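Local coordinates for precorrin-3 methylase (Rhodobacter capsulatus, PDB 3NUT), which probably transfers a methyl group from S-adenosyl-L-methionine to a precorrin ring in the biosynthesis of adenosylcobalamin, at residues E192-L196 with N233-R238. Numbering follows the deposited sequence.
Sequences EPGRL and NAATRR
Arg-195 lays its guanidinium against the peptide joining Asn-233 to Ala-234: Asn-233 C sits 3.4 Å above the guanidinium plane, nearer the edge of the group than its middle, and Arg-195 NH2 lies 3.6 Å from Ala-234 N. The chain reaches there by leaving the backbone with CG anti to N (chi1 171°) and then bending twice, at chi2 and chi3. The same guanidinium is held by Glu-192, whose OE2 accepts a hydrogen bond from Arg-195 NE (2.8 Å), part of a salt bridge, met on the syn side of the carboxylate and 31° out of its plane. That oxygen also comes within 3.5 Å of Ala-234 CA, and the carboxylate lies beside the methyl CB. Farther along, Leu-196 CD2 lies against the backbone, 3.3 Å from Thr-236 O and beside Arg-237 CA, a purely van der Waals contact. Glu-192 to Arg-195 form a type I beta turn, closed by a hydrogen bond from Arg-195 N to Glu-192 O, in the loop between helix 179-190 and strand 196-201 of the mixed sheet in the C-terminal half of this tetrapyrrole methylase; residues 233-238 lead from neighbouring strand 227-231 into the short strand 237-239. Inside that second loop, Asn-233 N donates to Thr-236 OG1 at 2.7 Å, and the same hydroxyl is hydrogen-bonded to Thr-245 OG1. Asp-163 OD1 accepts from Ala-234 N and makes a long, weak ion pair with Arg-195 NH2. Arg-237 turns to the dimer interface, salt-bridged to Glu-103 of the second subunit.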
loop_
_atom_site.group_PDB
_atom_site.type_symbol
_atom_site.label_atom_id
_atom_site.label_comp_id
_atom_site.label_asym_id
_atom_site.label_seq_id
_atom_site.Cartn_x
_atom_site.Cartn_y
_atom_site.Cartn_z
ATOM N N GLU A 192 -9.883 7.935 21.854
ATOM C CA GLU A 192 -10.471 7.182 22.962
ATOM C C GLU A 192 -9.509 6.096 23.455
ATOM O O GLU A 192 -8.879 5.421 22.636
ATOM C CB GLU A 192 -11.799 6.554 22.534
ATOM C CG GLU A 192 -11.668 5.329 21.611
ATOM C CD GLU A 192 -11.356 5.680 20.158
ATOM O OE1 GLU A 192 -11.478 6.868 19.770
ATOM O OE2 GLU A 192 -10.999 4.752 19.398
ATOM N N PRO A 193 -9.397 5.917 24.789
ATOM C CA PRO A 193 -8.509 4.932 25.446
ATOM C C PRO A 193 -8.516 3.499 24.884
ATOM O O PRO A 193 -7.458 2.854 24.845
ATOM C CB PRO A 193 -9.024 4.911 26.891
ATOM C CG PRO A 193 -9.542 6.290 27.106
ATOM C CD PRO A 193 -10.072 6.782 25.776
ATOM N N GLY A 194 -9.689 2.999 24.490
ATOM C CA GLY A 194 -9.820 1.642 23.937
ATOM C C GLY A 194 -9.469 1.481 22.453
ATOM O O GLY A 194 -9.838 0.473 21.828
ATOM N N ARG A 195 -8.754 2.461 21.895
ATOM C CA ARG A 195 -8.331 2.457 20.490
ATOM C C ARG A 195 -7.270 1.395 20.269
ATOM O O ARG A 195 -6.168 1.482 20.824
ATOM C CB ARG A 195 -7.779 3.833 20.099
ATOM C CG ARG A 195 -7.114 3.909 18.723
ATOM C CD ARG A 195 -8.104 3.729 17.602
ATOM N NE ARG A 195 -8.983 4.880 17.403
ATOM C CZ ARG A 195 -8.689 5.954 16.669
ATOM N NH1 ARG A 195 -7.511 6.070 16.077
ATOM N NH2 ARG A 195 -9.570 6.934 16.538
ATOM N N LEU A 196 -7.605 0.394 19.463
ATOM C CA LEU A 196 -6.711 -0.721 19.218
ATOM C C LEU A 196 -5.397 -0.293 18.536
ATOM O O LEU A 196 -5.406 0.431 17.549
ATOM C CB LEU A 196 -7.433 -1.776 18.382
ATOM C CG LEU A 196 -8.103 -3.032 18.977
ATOM C CD1 LEU A 196 -8.513 -2.951 20.463
ATOM C CD2 LEU A 196 -9.297 -3.424 18.108
ATOM N N ASN A 233 -9.175 2.634 13.194
ATOM C CA ASN A 233 -10.196 3.682 13.302
ATOM C C ASN A 233 -10.767 3.585 14.734
ATOM O O ASN A 233 -10.409 2.681 15.506
ATOM C CB ASN A 233 -11.370 3.420 12.335
ATOM C CG ASN A 233 -10.992 3.541 10.871
ATOM O OD1 ASN A 233 -10.942 4.640 10.300
ATOM N ND2 ASN A 233 -10.774 2.403 10.231
ATOM N N ALA A 234 -11.692 4.479 15.064
ATOM C CA ALA A 234 -12.502 4.321 16.276
ATOM C C ALA A 234 -13.364 3.054 16.251
ATOM O O ALA A 234 -13.590 2.446 17.291
ATOM C CB ALA A 234 -13.380 5.569 16.514
ATOM N N ALA A 235 -13.849 2.660 15.075
ATOM C CA ALA A 235 -14.679 1.446 14.941
ATOM C C ALA A 235 -13.901 0.108 14.965
ATOM O O ALA A 235 -14.470 -0.960 15.246
ATOM C CB ALA A 235 -15.526 1.541 13.687
ATOM N N THR A 236 -12.607 0.183 14.670
ATOM C CA THR A 236 -11.753 -0.979 14.491
ATOM C C THR A 236 -11.798 -1.901 15.693
ATOM O O THR A 236 -11.572 -1.485 16.827
ATOM C CB THR A 236 -10.297 -0.532 14.186
ATOM O OG1 THR A 236 -10.258 0.134 12.915
ATOM C CG2 THR A 236 -9.336 -1.711 14.162
ATOM N N ARG A 237 -12.092 -3.166 15.445
ATOM C CA ARG A 237 -12.342 -4.082 16.544
ATOM C C ARG A 237 -11.759 -5.472 16.370
ATOM O O ARG A 237 -11.063 -5.772 15.406
ATOM C CB ARG A 237 -13.842 -4.170 16.832
ATOM C CG ARG A 237 -14.656 -4.699 15.679
ATOM C CD ARG A 237 -16.108 -4.487 15.946
ATOM N NE ARG A 237 -16.635 -5.480 16.874
ATOM C CZ ARG A 237 -17.920 -5.601 17.191
ATOM N NH1 ARG A 237 -18.825 -4.774 16.660
ATOM N NH2 ARG A 237 -18.303 -6.555 18.036
ATOM N N ARG A 238 -12.083 -6.320 17.320
ATOM C CA ARG A 238 -11.387 -7.556 17.512
ATOM C C ARG A 238 -12.387 -8.650 17.252
ATOM O O ARG A 238 -13.515 -8.566 17.711
ATOM C CB ARG A 238 -10.909 -7.596 18.957
ATOM C CG ARG A 238 -9.764 -8.504 19.214
ATOM C CD ARG A 238 -8.977 -8.023 20.435
ATOM N NE ARG A 238 -8.077 -9.071 20.918
ATOM C CZ ARG A 238 -6.947 -9.437 20.308
ATOM N NH1 ARG A 238 -6.557 -8.838 19.179
ATOM N NH2 ARG A 238 -6.202 -10.409 20.820
#